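Local structure of pyrrolidone-carboxylate peptidase (Deinococcus radiodurans R1, 5Z48) at residues B[81-86]-B[167-172]; B[46-51]-B[96-101]; B[17-22]-B[173-178]; B[6-11]-B[38-43]. The protein is a cysteine exopeptidase of the C15 family that releases N-terminal pyroglutamate from peptides and assembles as a homotetramer. All blocks are in the same frame, centred on the assembly; numbering follows the deposited sequence.

Contact 1 (B[81-86]-B[167-172]); sequences TLERVG and CGFLHV. With PCA (pyroglutamic acid), chain I.
Glu83 runs alongside Phe169, both side chains pointing the same way, with Glu83 CG 3.8 Å from Phe169 CB. With CG beside the backbone N (chi1 -64°) and a further bend at chi2, its carboxylate swings past the phenylalanine to the imidazole of His171. That histidine was modelled in two conformers; in one, ND1 donates to Glu83 OE2 at 2.7 Å. The bond is nearly straight and lies close to the ring plane, reaching OE2 on its anti side, while the carboxylate stands almost upright to the ring (88°). Arg77 forms a salt bridge to the same oxygen, and Ser138 holds OE1. Glu83 and His171 belong to the probable Cys-His-Glu catalytic triad of the C15 peptidases, completed by Cys146. At the other edge His171 NE2 donates to the OXT of bound pyroglutamate (2.9 Å); over one face of the imidazole lies Phe169 CE1, 3.7 Å above its plane. Cutting Glu83 back to an alanine is likely to leave His171 ND1 without its acceptor, Arg77 without its salt-bridge mate and the imidazole freer to turn. Beneath lies an antiparallel ladder: Thr81 and His171 exchange two backbone bonds, and Glu83 N donates to Phe169 O at 2.9 Å. Past it the strands part, and a water bridges Glu83 O (2.7 Å) and Phe169 N. Leu82 CD2 meets Leu170 CG on the other face of the sheet.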
# COMPACT_ATOMS: atom_id res chain seq x y z
N THR B 81 10.53 11.43 -7.56
CA THR B 81 10.70 10.54 -8.70
C THR B 81 10.91 11.33 -9.99
O THR B 81 10.43 12.46 -10.16
CB THR B 81 9.50 9.57 -8.91
OG1 THR B 81 8.25 10.30 -8.91
CG2 THR B 81 9.48 8.51 -7.79
N LEU B 82 11.69 10.72 -10.90
CA LEU B 82 11.95 11.27 -12.23
C LEU B 82 11.20 10.45 -13.26
O LEU B 82 11.35 9.21 -13.30
CB LEU B 82 13.45 11.22 -12.56
CG LEU B 82 14.37 11.98 -11.64
CD1 LEU B 82 15.80 11.55 -11.99
CD2 LEU B 82 14.17 13.49 -11.83
N GLU B 83 10.39 11.11 -14.12
CA GLU B 83 9.59 10.41 -15.12
C GLU B 83 10.44 10.02 -16.31
O GLU B 83 11.11 10.86 -16.93
CB GLU B 83 8.41 11.28 -15.59
CG GLU B 83 7.44 11.57 -14.45
CD GLU B 83 6.82 10.34 -13.81
OE1 GLU B 83 6.89 9.22 -14.40
OE2 GLU B 83 6.29 10.49 -12.66
N ARG B 84 10.40 8.73 -16.67
CA ARG B 84 11.16 8.29 -17.83
C ARG B 84 10.50 8.66 -19.13
O ARG B 84 11.20 8.83 -20.13
CB ARG B 84 11.37 6.77 -17.75
CG ARG B 84 12.35 6.27 -18.84
CD ARG B 84 12.49 4.73 -18.87
NE ARG B 84 13.03 4.19 -17.61
CZ ARG B 84 14.33 3.97 -17.38
NH1 ARG B 84 15.25 4.34 -18.29
NH2 ARG B 84 14.71 3.38 -16.24
N VAL B 85 9.17 8.71 -19.17
CA VAL B 85 8.46 8.75 -20.45
C VAL B 85 7.18 9.57 -20.33
O VAL B 85 6.42 9.45 -19.36
CB VAL B 85 8.21 7.31 -20.96
CG1 VAL B 85 7.38 6.53 -19.96
CG2 VAL B 85 7.58 7.33 -22.34
N GLY B 86 6.95 10.40 -21.34
CA GLY B 86 5.68 11.10 -21.50
C GLY B 86 4.90 10.43 -22.63
O GLY B 86 5.41 10.28 -23.73
N CYS B 167 15.30 17.71 -20.98
CA CYS B 167 13.94 18.05 -20.58
C CYS B 167 13.31 16.84 -19.91
O CYS B 167 13.38 15.71 -20.42
CB CYS B 167 13.11 18.47 -21.81
SG CYS B 167 11.37 18.80 -21.50
N GLY B 168 12.71 17.08 -18.75
CA GLY B 168 12.00 16.02 -18.09
C GLY B 168 11.08 16.50 -16.99
O GLY B 168 10.79 17.70 -16.87
N PHE B 169 10.56 15.52 -16.24
CA PHE B 169 9.56 15.74 -15.21
C PHE B 169 10.00 15.15 -13.88
O PHE B 169 10.51 14.04 -13.80
CB PHE B 169 8.18 15.15 -15.59
CG PHE B 169 7.06 15.87 -14.89
CD1 PHE B 169 6.71 15.56 -13.53
CD2 PHE B 169 6.40 16.93 -15.51
CE1 PHE B 169 5.75 16.27 -12.90
CE2 PHE B 169 5.45 17.66 -14.86
CZ PHE B 169 5.13 17.36 -13.53
N LEU B 170 9.76 15.93 -12.82
CA LEU B 170 10.09 15.56 -11.45
C LEU B 170 8.78 15.63 -10.63
O LEU B 170 8.22 16.71 -10.41
CB LEU B 170 11.19 16.53 -10.93
CG LEU B 170 11.88 16.21 -9.62
CD1 LEU B 170 12.99 17.20 -9.34
CD2 LEU B 170 10.97 16.17 -8.46
N HIS B 171 8.28 14.46 -10.19
CA HIS B 171 7.09 14.38 -9.33
C HIS B 171 7.53 14.40 -7.88
O HIS B 171 8.48 13.71 -7.50
CB HIS B 171 6.31 13.10 -9.61
CG HIS B 171 5.11 13.27 -10.51
ND1 HIS B 171 4.93 12.54 -11.67
CD2 HIS B 171 4.04 14.09 -10.41
CE1 HIS B 171 3.78 12.89 -12.22
NE2 HIS B 171 3.21 13.83 -11.48
N VAL B 172 6.81 15.19 -7.06
CA VAL B 172 7.18 15.30 -5.65
C VAL B 172 6.06 14.79 -4.76
O VAL B 172 4.88 14.89 -5.12
CB VAL B 172 7.55 16.76 -5.27
CG1 VAL B 172 8.65 17.30 -6.22
CG2 VAL B 172 6.33 17.70 -5.28
N PCA I . -0.08 16.80 -10.24
CA PCA I . -1.07 16.40 -11.24
CB PCA I . -1.49 17.67 -12.01
CG PCA I . -0.83 18.87 -11.33
CD PCA I . 0.06 18.23 -10.30
OE PCA I . 0.82 18.90 -9.59
C PCA I . -0.51 15.27 -12.12
O PCA I . -0.81 15.12 -13.30
OXT PCA I . 0.34 14.46 -11.64
O HOH W 1 7.22 11.33 -6.54
O HOH W 2 12.28 13.19 -16.17

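Contact 2 (B[46-51]-B[96-101]); sequences PVEPHA and DNAGQT. With PCA (pyroglutamic acid), chain I.
One backbone bond joins the two loops: Asn97 N donates to Val47 O at 2.9 Å, nearly along the C=O axis, between the centre of an inverse gamma turn at Val47 and a type I beta turn running from Asp96 to Gly99. A water next to this bond links Val47 N to Asn97 ND2. Asn97 ND2 also donates to Pro13 O and lies 3.6 Å from Val47 CB, so the asparagine covers one flank of the valine. With CG1 anti to the backbone N (chi1 -172°), both valine methyls come up against the ligand, CG2 standing 3.8 Å from CG of the pyroglutamate.

Asp96 OD1 ties down its own loop, accepting from Ala98 N and Gln100 N, which arrive from opposite faces of the carboxylate. The other oxygen, OD2, sits against the proline ring at Pro49 CD, 3.2 Å away. Glu48 lies side by side with Asp96, pointing the same way, its CG 3.8 Å from Ala98 CB, and its two oxygens are split between successive amides: OE1 takes His50 N and OE2 takes Ala51 N. Glu48 OE1 and Asp96 OD2 are 4.2 Å apart, a like-charge pair whose cost is probably eased by the backbone N-H groups that each carboxylate gathers. Glu48 is thus the N-cap of helix 49-63 and Asp96 the head of an Asx turn, the two motifs side by side next to the loop whose Val47 lines the pyroglutamate pocket.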
# COMPACT_ATOMS: atom_id res chain seq x y z
N PRO B 46 -1.20 26.37 -14.91
CA PRO B 46 -2.52 25.93 -14.45
C PRO B 46 -2.70 24.43 -14.66
O PRO B 46 -2.09 23.82 -15.54
CB PRO B 46 -3.48 26.72 -15.34
CG PRO B 46 -2.68 26.82 -16.67
CD PRO B 46 -1.24 27.02 -16.23
N VAL B 47 -3.58 23.84 -13.84
CA VAL B 47 -3.88 22.40 -13.98
C VAL B 47 -5.04 22.26 -14.95
O VAL B 47 -6.18 21.95 -14.58
CB VAL B 47 -4.18 21.75 -12.62
CG1 VAL B 47 -4.29 20.24 -12.78
CG2 VAL B 47 -3.03 21.99 -11.68
N GLU B 48 -4.75 22.51 -16.22
CA GLU B 48 -5.74 22.45 -17.29
C GLU B 48 -4.90 22.39 -18.55
O GLU B 48 -4.06 23.29 -18.74
CB GLU B 48 -6.65 23.69 -17.27
CG GLU B 48 -7.86 23.59 -18.23
CD GLU B 48 -7.43 23.84 -19.67
OE1 GLU B 48 -7.56 22.91 -20.49
OE2 GLU B 48 -6.93 24.96 -19.95
N PRO B 49 -5.04 21.35 -19.39
CA PRO B 49 -4.02 21.11 -20.43
C PRO B 49 -3.93 22.17 -21.51
O PRO B 49 -2.81 22.48 -21.93
CB PRO B 49 -4.41 19.75 -21.04
CG PRO B 49 -5.90 19.62 -20.68
CD PRO B 49 -6.04 20.26 -19.33
N HIS B 50 -5.05 22.72 -21.97
CA HIS B 50 -4.96 23.70 -23.05
C HIS B 50 -4.18 24.93 -22.60
O HIS B 50 -3.24 25.37 -23.28
CB HIS B 50 -6.35 24.07 -23.54
CG HIS B 50 -7.08 22.90 -24.10
ND1 HIS B 50 -6.53 22.09 -25.07
CD2 HIS B 50 -8.28 22.35 -23.79
CE1 HIS B 50 -7.38 21.12 -25.37
NE2 HIS B 50 -8.45 21.26 -24.61
N ALA B 51 -4.52 25.45 -21.43
CA ALA B 51 -3.83 26.65 -20.96
C ALA B 51 -2.40 26.34 -20.54
O ALA B 51 -1.49 27.16 -20.74
CB ALA B 51 -4.60 27.31 -19.81
N ASP B 96 -9.89 18.14 -14.38
CA ASP B 96 -8.88 19.19 -14.24
C ASP B 96 -9.57 20.40 -13.61
O ASP B 96 -10.75 20.36 -13.24
CB ASP B 96 -8.21 19.46 -15.59
CG ASP B 96 -9.18 20.05 -16.66
OD1 ASP B 96 -10.21 20.71 -16.31
OD2 ASP B 96 -8.87 19.92 -17.88
N ASN B 97 -8.86 21.52 -13.50
CA ASN B 97 -9.38 22.70 -12.80
C ASN B 97 -10.42 23.48 -13.59
O ASN B 97 -11.03 24.41 -13.04
CB ASN B 97 -8.22 23.61 -12.38
CG ASN B 97 -7.58 23.16 -11.08
OD1 ASN B 97 -8.09 22.26 -10.40
ND2 ASN B 97 -6.49 23.80 -10.71
N ALA B 98 -10.67 23.08 -14.84
CA ALA B 98 -11.83 23.55 -15.57
C ALA B 98 -13.01 22.59 -15.48
O ALA B 98 -14.05 22.85 -16.09
CB ALA B 98 -11.47 23.82 -17.04
N GLY B 99 -12.89 21.52 -14.68
CA GLY B 99 -13.95 20.53 -14.57
C GLY B 99 -14.00 19.57 -15.71
O GLY B 99 -15.00 18.85 -15.89
N GLN B 100 -12.96 19.54 -16.51
CA GLN B 100 -12.91 18.83 -17.78
C GLN B 100 -12.29 17.44 -17.58
O GLN B 100 -11.45 17.23 -16.71
CB GLN B 100 -12.12 19.74 -18.71
CG GLN B 100 -11.74 19.37 -20.08
CD GLN B 100 -12.80 18.77 -20.87
OE1 GLN B 100 -12.79 17.57 -21.04
NE2 GLN B 100 -13.77 19.56 -21.33
N THR B 101 -12.75 16.47 -18.38
CA THR B 101 -12.10 15.17 -18.42
C THR B 101 -11.87 14.75 -19.87
O THR B 101 -12.49 15.25 -20.80
CB THR B 101 -12.88 14.09 -17.69
OG1 THR B 101 -12.08 12.91 -17.62
CG2 THR B 101 -14.10 13.74 -18.47
N PCA I . -0.08 16.80 -10.24
CA PCA I . -1.07 16.40 -11.24
CB PCA I . -1.49 17.67 -12.01
CG PCA I . -0.83 18.87 -11.33
CD PCA I . 0.06 18.23 -10.30
OE PCA I . 0.82 18.90 -9.59
C PCA I . -0.51 15.27 -12.12
O PCA I . -0.81 15.12 -13.30
OXT PCA I . 0.34 14.46 -11.64
O HOH W 3 -5.17 25.90 -12.35

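Contact 3 (B[17-22]-B[173-178]); sequences HPDNPS and PANAAV. With PCA (pyroglutamic acid), chain I.
Asp19 holds its CG trans to its own N (chi1 -168°), while Asn175 tucks CG between backbone N and carbonyl carbon (chi1 62°), and these two settings bring carboxylate and amide together. The side chains meet at about a right angle with their flat ends only 22° from coplanar, and Asn175 ND2 donates to Asp19 OD2 at 2.9 Å, on the anti side of that oxygen but somewhat out of the carboxylate plane. Both groups have further partners: Gln24 binds Asp19 OD1, and Asn175 ND2 also donates to Gln194.

Beside this bond Val178 packs into the 17-22 segment: CG2 sits 3.4 Å from Asp19 O and 3.9 Å from Pro21 CD, while its CG1 approaches His17 ND1. A water ties that same nitrogen to Val178 O. Pro21 presses over the turn leading into helix 176-180, its CG 3.4 Å from Pro173 O, and Asp19 CB meets Ala177 CB.

Each segment also starts a helix. Asn175 OD1 accepts from Val178 N at 3.0 Å, and Asn20 OD1 takes both the N and the OG of Ser22. Asn20 turns away from the other segment, and its ND2 donates almost straight to OE, the lactam oxygen of pyroglutamate, at 3.0 Å. What results is two helix starts, each capped by an asparagine, packed through Asp19, Pro21 and Val178, with the cap Asn20 also binding the ligand's lactam carbonyl in the pocket.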
# COMPACT_ATOMS: atom_id res chain seq x y z
N HIS B 17 -6.68 19.37 -2.91
CA HIS B 17 -5.42 19.79 -2.28
C HIS B 17 -5.40 21.31 -2.12
O HIS B 17 -5.62 22.04 -3.10
CB HIS B 17 -4.22 19.33 -3.12
CG HIS B 17 -4.26 17.87 -3.48
ND1 HIS B 17 -4.33 16.87 -2.54
CD2 HIS B 17 -4.26 17.25 -4.69
CE1 HIS B 17 -4.36 15.69 -3.15
NE2 HIS B 17 -4.30 15.90 -4.45
N PRO B 18 -5.10 21.82 -0.92
CA PRO B 18 -5.09 23.28 -0.68
C PRO B 18 -3.80 23.95 -1.09
O PRO B 18 -3.74 25.19 -1.12
CB PRO B 18 -5.30 23.39 0.83
CG PRO B 18 -4.72 22.08 1.40
CD PRO B 18 -5.01 21.03 0.34
N ASP B 19 -2.78 23.17 -1.38
CA ASP B 19 -1.44 23.65 -1.68
C ASP B 19 -0.86 22.71 -2.73
O ASP B 19 -1.34 21.58 -2.91
CB ASP B 19 -0.58 23.67 -0.40
CG ASP B 19 0.71 24.44 -0.59
OD1 ASP B 19 0.72 25.41 -1.38
OD2 ASP B 19 1.73 24.08 0.04
N ASN B 20 0.15 23.18 -3.45
CA ASN B 20 0.88 22.30 -4.37
C ASN B 20 2.36 22.48 -4.08
O ASN B 20 2.90 23.59 -4.30
CB ASN B 20 0.55 22.61 -5.84
CG ASN B 20 1.03 21.53 -6.76
OD1 ASN B 20 2.14 21.04 -6.60
ND2 ASN B 20 0.22 21.18 -7.75
N PRO B 21 3.05 21.45 -3.56
CA PRO B 21 4.48 21.60 -3.23
C PRO B 21 5.33 21.92 -4.44
O PRO B 21 6.42 22.47 -4.27
CB PRO B 21 4.87 20.25 -2.60
CG PRO B 21 3.68 19.32 -2.82
CD PRO B 21 2.48 20.15 -3.13
N SER B 22 4.90 21.57 -5.65
CA SER B 22 5.69 21.94 -6.84
C SER B 22 5.63 23.44 -7.07
O SER B 22 6.64 24.06 -7.44
CB SER B 22 5.22 21.13 -8.07
OG SER B 22 3.94 21.52 -8.55
N PRO B 173 6.37 14.26 -3.59
CA PRO B 173 5.31 13.87 -2.64
C PRO B 173 4.48 15.04 -2.14
O PRO B 173 4.85 16.21 -2.29
CB PRO B 173 6.11 13.28 -1.45
CG PRO B 173 7.36 12.71 -2.09
CD PRO B 173 7.72 13.80 -3.16
N ALA B 174 3.40 14.70 -1.43
CA ALA B 174 2.68 15.68 -0.63
C ALA B 174 3.64 16.39 0.32
O ALA B 174 4.58 15.77 0.82
CB ALA B 174 1.60 14.96 0.20
N ASN B 175 3.40 17.68 0.58
CA ASN B 175 4.01 18.31 1.73
C ASN B 175 3.06 18.22 2.92
O ASN B 175 2.01 17.55 2.85
CB ASN B 175 4.41 19.75 1.39
CG ASN B 175 3.19 20.64 1.03
OD1 ASN B 175 2.04 20.26 1.21
ND2 ASN B 175 3.48 21.85 0.51
N ALA B 176 3.39 18.87 4.05
CA ALA B 176 2.53 18.76 5.23
C ALA B 176 1.14 19.30 4.95
O ALA B 176 0.14 18.71 5.39
CB ALA B 176 3.15 19.49 6.43
N ALA B 177 1.04 20.43 4.23
CA ALA B 177 -0.27 21.04 3.99
C ALA B 177 -1.18 20.09 3.24
O ALA B 177 -2.38 19.98 3.57
CB ALA B 177 -0.10 22.36 3.24
N VAL B 178 -0.63 19.40 2.23
CA VAL B 178 -1.40 18.43 1.46
C VAL B 178 -1.83 17.27 2.36
O VAL B 178 -3.00 16.86 2.35
CB VAL B 178 -0.60 17.93 0.24
CG1 VAL B 178 -1.31 16.77 -0.44
CG2 VAL B 178 -0.44 19.07 -0.78
N PCA I . -0.08 16.80 -10.24
CA PCA I . -1.07 16.40 -11.24
CB PCA I . -1.49 17.67 -12.01
CG PCA I . -0.83 18.87 -11.33
CD PCA I . 0.06 18.23 -10.30
OE PCA I . 0.82 18.90 -9.59
C PCA I . -0.51 15.27 -12.12
O PCA I . -0.81 15.12 -13.30
OXT PCA I . 0.34 14.46 -11.64
O HOH W 4 -4.92 17.33 0.29

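Contact 4 (B[6-11]-B[38-43]); sequences LLLTGF and WGVHSA. With PCA (pyroglutamic acid), chain I.
Backbone hydrogen bonds come first: Leu6 N to Gly39 O, His41 N to Leu6 O, Leu8 N to His41 O, Ala43 N to Leu8 O and Gly10 N to Ala43 O, five bonds of 2.9 to 3.1 Å that make a regular parallel ladder. CA-H...O contacts fill the gaps, with Ser42 CA 3.1 Å from Leu8 O.

Apolar packing follows on both faces. Leu8 CB and CD2 both touch Val40 CG1 at 3.8 Å, beneath helix 194-211, and Leu6 CB packs 4.2 Å from Trp38 CE3. On the opposite face, toward helix 49-63, Leu7 runs alongside His41 and brings Leu7 CD1 to 4.0 Å from His41 CD2, at the imidazole edge. Ser42 OG is spent on Ala26 O.

Ligand contact is left to Phe11, where the strand ends. Its ring lays one face on the pyroglutamate, Phe11 CG 3.6 Å from the ligand's CG. Shrinking Phe11 to an alanine would probably strip the cover from that side of the lactam ring and let the ligand shift. Between the two strands, hydrogen bonding thus runs through the backbones alone; their helical connection makes a beta-alpha-beta unit, and what its end offers the bound pyroglutamate is a flat apolar surface.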
# COMPACT_ATOMS: atom_id res chain seq x y z
N LEU B 6 17.88 27.58 -16.89
CA LEU B 6 17.10 26.38 -16.63
C LEU B 6 15.67 26.82 -16.38
O LEU B 6 15.41 27.65 -15.49
CB LEU B 6 17.66 25.58 -15.45
CG LEU B 6 16.83 24.30 -15.14
CD1 LEU B 6 17.73 23.12 -14.83
CD2 LEU B 6 15.92 24.52 -13.99
N LEU B 7 14.73 26.34 -17.21
CA LEU B 7 13.31 26.63 -16.99
C LEU B 7 12.75 25.66 -15.97
O LEU B 7 12.81 24.45 -16.18
CB LEU B 7 12.54 26.52 -18.31
CG LEU B 7 11.01 26.64 -18.21
CD1 LEU B 7 10.63 28.02 -17.71
CD2 LEU B 7 10.34 26.38 -19.59
N LEU B 8 12.21 26.17 -14.87
CA LEU B 8 11.66 25.36 -13.78
C LEU B 8 10.18 25.67 -13.65
O LEU B 8 9.83 26.82 -13.49
CB LEU B 8 12.39 25.68 -12.48
CG LEU B 8 11.80 25.04 -11.21
CD1 LEU B 8 11.81 23.48 -11.30
CD2 LEU B 8 12.59 25.49 -9.99
N THR B 9 9.30 24.65 -13.79
CA THR B 9 7.88 24.94 -13.62
C THR B 9 7.28 24.12 -12.48
O THR B 9 7.79 23.06 -12.13
CB THR B 9 7.08 24.67 -14.91
OG1 THR B 9 7.09 23.26 -15.23
CG2 THR B 9 7.70 25.40 -16.09
N GLY B 10 6.21 24.66 -11.89
CA GLY B 10 5.37 23.93 -10.96
C GLY B 10 3.92 24.14 -11.35
O GLY B 10 3.62 24.89 -12.27
N PHE B 11 3.03 23.45 -10.63
CA PHE B 11 1.60 23.55 -10.90
C PHE B 11 0.86 24.17 -9.72
O PHE B 11 1.27 24.04 -8.56
CB PHE B 11 0.97 22.15 -11.19
CG PHE B 11 1.11 21.68 -12.59
CD1 PHE B 11 0.30 22.17 -13.59
CD2 PHE B 11 2.08 20.72 -12.93
CE1 PHE B 11 0.39 21.72 -14.90
CE2 PHE B 11 2.19 20.24 -14.25
CZ PHE B 11 1.36 20.75 -15.24
N TRP B 38 24.62 29.53 -15.00
CA TRP B 38 23.22 29.15 -15.14
C TRP B 38 22.33 29.88 -14.14
O TRP B 38 22.73 30.14 -12.99
CB TRP B 38 23.04 27.64 -14.92
CG TRP B 38 23.53 26.76 -16.02
CD1 TRP B 38 24.81 26.31 -16.21
CD2 TRP B 38 22.73 26.17 -17.05
NE1 TRP B 38 24.86 25.48 -17.31
CE2 TRP B 38 23.59 25.38 -17.84
CE3 TRP B 38 21.36 26.23 -17.37
CZ2 TRP B 38 23.14 24.65 -18.95
CZ3 TRP B 38 20.91 25.48 -18.47
CH2 TRP B 38 21.79 24.72 -19.24
N GLY B 39 21.13 30.21 -14.57
CA GLY B 39 20.13 30.78 -13.69
C GLY B 39 18.81 30.07 -13.90
O GLY B 39 18.49 29.64 -15.01
N VAL B 40 18.08 29.93 -12.81
CA VAL B 40 16.75 29.32 -12.80
C VAL B 40 15.71 30.39 -13.10
O VAL B 40 15.74 31.47 -12.48
CB VAL B 40 16.47 28.67 -11.44
CG1 VAL B 40 14.98 28.17 -11.37
CG2 VAL B 40 17.46 27.54 -11.15
N HIS B 41 14.81 30.12 -14.04
CA HIS B 41 13.65 30.95 -14.31
C HIS B 41 12.43 30.10 -13.99
O HIS B 41 12.22 29.08 -14.65
CB HIS B 41 13.58 31.38 -15.78
CG HIS B 41 12.36 32.16 -16.11
ND1 HIS B 41 12.32 33.53 -16.03
CD2 HIS B 41 11.12 31.76 -16.48
CE1 HIS B 41 11.11 33.95 -16.37
NE2 HIS B 41 10.35 32.89 -16.62
N SER B 42 11.62 30.51 -13.02
CA SER B 42 10.46 29.69 -12.64
C SER B 42 9.16 30.25 -13.21
O SER B 42 8.99 31.46 -13.39
CB SER B 42 10.32 29.64 -11.12
OG SER B 42 11.48 29.12 -10.54
N ALA B 43 8.19 29.35 -13.38
CA ALA B 43 6.82 29.71 -13.76
C ALA B 43 5.84 28.70 -13.19
O ALA B 43 6.17 27.53 -12.98
CB ALA B 43 6.63 29.77 -15.28
N PCA I . -0.08 16.80 -10.24
CA PCA I . -1.07 16.40 -11.24
CB PCA I . -1.49 17.67 -12.01
CG PCA I . -0.83 18.87 -11.33
CD PCA I . 0.06 18.23 -10.30
OE PCA I . 0.82 18.90 -9.59
C PCA I . -0.51 15.27 -12.12
O PCA I . -0.81 15.12 -13.30
OXT PCA I . 0.34 14.46 -11.64

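Overall arrangement
All four contacts touch the same pyroglutamate, each from a different element. Contacts 1 and 4 belong to one sheet, their centres about 15 Å apart, and Phe169 CZ packs on Phe11 CE2 at 4.2 Å. Contact 4 runs straight into contact 2 through strand 38-45: Phe11 CD1 lies 3.8 Å from Val47 CG2, two apolar walls of the pocket in touch. Contact 3 reaches contact 4 through Ser22 OG, 3.0 Å from Phe11 N, and contact 1 through Val172 CG2 against Pro21 CG. Contacts 1 and 2 do not meet, their nearest atoms about 10 Å apart; the ligand spans that gap, between the probable catalytic His171 and Val47.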